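PDB 2RAU: putative esterase from Sulfolobus solfataricus P2, which binds calcium and probably hydrolyses carboxylic ester bonds, possibly those of lipids. Local coordinates for residues I298-E303 / N343-K348. Residues are numbered along the deposited sequence; the frame is centred on the assembly and turned at random.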
loop_
_atom_site.group_PDB
_atom_site.type_symbol
_atom_site.label_atom_id
_atom_site.label_comp_id
_atom_site.label_asym_id
_atom_site.label_seq_id
_atom_site.Cartn_x
_atom_site.Cartn_y
_atom_site.Cartn_z
ATOM N N ILE A 298 -13.730 -6.533 -7.311
ATOM C CA ILE A 298 -13.425 -5.565 -8.379
ATOM C C ILE A 298 -11.894 -5.440 -8.425
ATOM O O ILE A 298 -11.236 -5.324 -7.390
ATOM C CB ILE A 298 -14.186 -4.199 -8.217
ATOM C CG1 ILE A 298 -14.007 -3.327 -9.469
ATOM C CG2 ILE A 298 -13.797 -3.483 -6.894
ATOM C CD1 ILE A 298 -14.873 -2.121 -9.456
ATOM N N ALA A 299 -11.333 -5.509 -9.641
ATOM C CA ALA A 299 -9.886 -5.467 -9.841
ATOM C C ALA A 299 -9.563 -4.416 -10.868
ATOM O O ALA A 299 -10.122 -4.415 -11.952
ATOM C CB ALA A 299 -9.345 -6.843 -10.278
ATOM N N PHE A 300 -8.706 -3.482 -10.492
ATOM C CA PHE A 300 -8.211 -2.458 -11.412
ATOM C C PHE A 300 -6.795 -2.827 -11.878
ATOM O O PHE A 300 -5.959 -3.208 -11.066
ATOM C CB PHE A 300 -8.173 -1.090 -10.745
ATOM C CG PHE A 300 -9.526 -0.552 -10.375
ATOM C CD1 PHE A 300 -10.167 -0.996 -9.229
ATOM C CD2 PHE A 300 -10.139 0.431 -11.142
ATOM C CE1 PHE A 300 -11.393 -0.493 -8.879
ATOM C CE2 PHE A 300 -11.364 0.950 -10.784
ATOM C CZ PHE A 300 -11.982 0.505 -9.648
ATOM N N VAL A 301 -6.538 -2.709 -13.179
ATOM C CA VAL A 301 -5.222 -3.067 -13.727
ATOM C C VAL A 301 -4.681 -1.953 -14.645
ATOM O O VAL A 301 -5.321 -1.559 -15.606
ATOM C CB VAL A 301 -5.247 -4.489 -14.392
ATOM C CG1 VAL A 301 -6.080 -4.508 -15.686
ATOM C CG2 VAL A 301 -3.844 -4.989 -14.630
ATOM N N SER A 302 -3.508 -1.428 -14.295
ATOM C CA SER A 302 -2.848 -0.361 -15.045
ATOM C C SER A 302 -2.374 -0.886 -16.429
ATOM O O SER A 302 -1.795 -1.965 -16.533
ATOM C CB SER A 302 -1.673 0.238 -14.254
ATOM O OG SER A 302 -0.661 -0.699 -13.910
ATOM N N GLU A 303 -2.619 -0.110 -17.482
ATOM C CA GLU A 303 -2.160 -0.508 -18.811
ATOM C C GLU A 303 -0.646 -0.620 -18.923
ATOM O O GLU A 303 -0.152 -1.509 -19.596
ATOM C CB GLU A 303 -2.660 0.479 -19.873
ATOM C CG GLU A 303 -2.409 -0.026 -21.265
ATOM C CD GLU A 303 -3.077 0.811 -22.321
ATOM O OE1 GLU A 303 -3.148 2.037 -22.138
ATOM O OE2 GLU A 303 -3.524 0.232 -23.339
ATOM N N ASN A 343 -11.338 6.062 -7.943
ATOM C CA ASN A 343 -11.991 6.279 -6.654
ATOM C C ASN A 343 -13.506 6.288 -6.699
ATOM O O ASN A 343 -14.141 5.557 -5.906
ATOM C CB ASN A 343 -11.382 7.522 -5.933
ATOM C CG ASN A 343 -9.894 7.390 -5.678
ATOM O OD1 ASN A 343 -9.346 6.281 -5.684
ATOM N ND2 ASN A 343 -9.222 8.525 -5.499
ATOM N N SER A 344 -14.094 7.052 -7.636
ATOM C CA SER A 344 -15.540 7.051 -7.843
ATOM C C SER A 344 -16.060 5.703 -8.316
ATOM O O SER A 344 -17.189 5.366 -8.034
ATOM C CB SER A 344 -15.943 8.122 -8.840
ATOM O OG SER A 344 -15.361 7.869 -10.127
ATOM N N VAL A 345 -15.241 4.930 -9.029
ATOM C CA VAL A 345 -15.670 3.620 -9.535
ATOM C C VAL A 345 -15.711 2.617 -8.381
ATOM O O VAL A 345 -16.640 1.813 -8.277
ATOM C CB VAL A 345 -14.738 3.110 -10.693
ATOM C CG1 VAL A 345 -15.198 1.708 -11.178
ATOM C CG2 VAL A 345 -14.706 4.131 -11.818
ATOM N N VAL A 346 -14.719 2.669 -7.481
ATOM C CA VAL A 346 -14.763 1.845 -6.277
ATOM C C VAL A 346 -16.016 2.190 -5.413
ATOM O O VAL A 346 -16.757 1.297 -4.976
ATOM C CB VAL A 346 -13.477 1.983 -5.420
ATOM C CG1 VAL A 346 -13.692 1.273 -4.043
ATOM C CG2 VAL A 346 -12.239 1.439 -6.142
ATOM N N LEU A 347 -16.297 3.475 -5.221
ATOM C CA LEU A 347 -17.478 3.894 -4.466
ATOM C C LEU A 347 -18.759 3.353 -5.096
ATOM O O LEU A 347 -19.628 2.880 -4.404
ATOM C CB LEU A 347 -17.567 5.422 -4.402
ATOM C CG LEU A 347 -18.658 6.069 -3.526
ATOM C CD1 LEU A 347 -18.429 5.699 -2.079
ATOM C CD2 LEU A 347 -18.736 7.617 -3.724
ATOM N N LYS A 348 -18.868 3.448 -6.411
ATOM C CA LYS A 348 -20.059 2.998 -7.096
ATOM C C LYS A 348 -20.203 1.489 -6.934
ATOM O O LYS A 348 -21.312 0.969 -6.730
ATOM C CB LYS A 348 -19.988 3.396 -8.566
ATOM C CG LYS A 348 -21.146 2.935 -9.382
ATOM C CD LYS A 348 -20.981 3.378 -10.839
#
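Val345 and Val346, neighbours on helix 338-353, hold the ring of Phe300 on strand 297-302 between them, and Val345 alone also meets Ile298, illustrating how a helix seats itself on the parallel part of a mixed sheet. The principal bump is the Phe300 ring, which rises from the strand with its outer end pushed in between the two valines. Val346 CG2 comes obliquely against the CE1-CZ side of the ring, 3.5 Å from Phe300 CE1. At the ring's end stands the branch point of Val345: its CB lies in the ring plane, 3.9 Å from Phe300 CZ. CG1 of the same valine, anti to the backbone N (chi1 179°), leans toward the strand and rests over the shallow groove where Phe300 CZ and Ile298 CD1 meet. One side of this groove brings Val345 CG1 to 3.8 Å from Phe300 CZ, while the other is looser, with Ile298 CD1 4.2 Å from Val345 CG1. Ile298 reaches that far because its chain is fully extended (chi2 171°). In the alpha/beta-hydrolase fold, helices cover both faces of a central, largely parallel sheet, and here the C-terminal helix lies on one face; the axes of strand 298-302 and helix segment 343-348 run nearly antiparallel, at 167°, and approach to 10.3 Å. Strand alternation puts Ile298 and Phe300 on this face. The two segments meet through apolar packing, with no hydrogen bond between them. Val346 also touches Ile174 and Leu176 of the adjacent strand 170-176, bridging two strands, and helix 85-91 packs against the helix through Asn343, Ser344 and Leu347. Beyond Phe300 the strand leads to Ser302, whose OG hydrogen-bonds Asp177 OD2, the acid of a possible Ser152-His329-Asp177 triad.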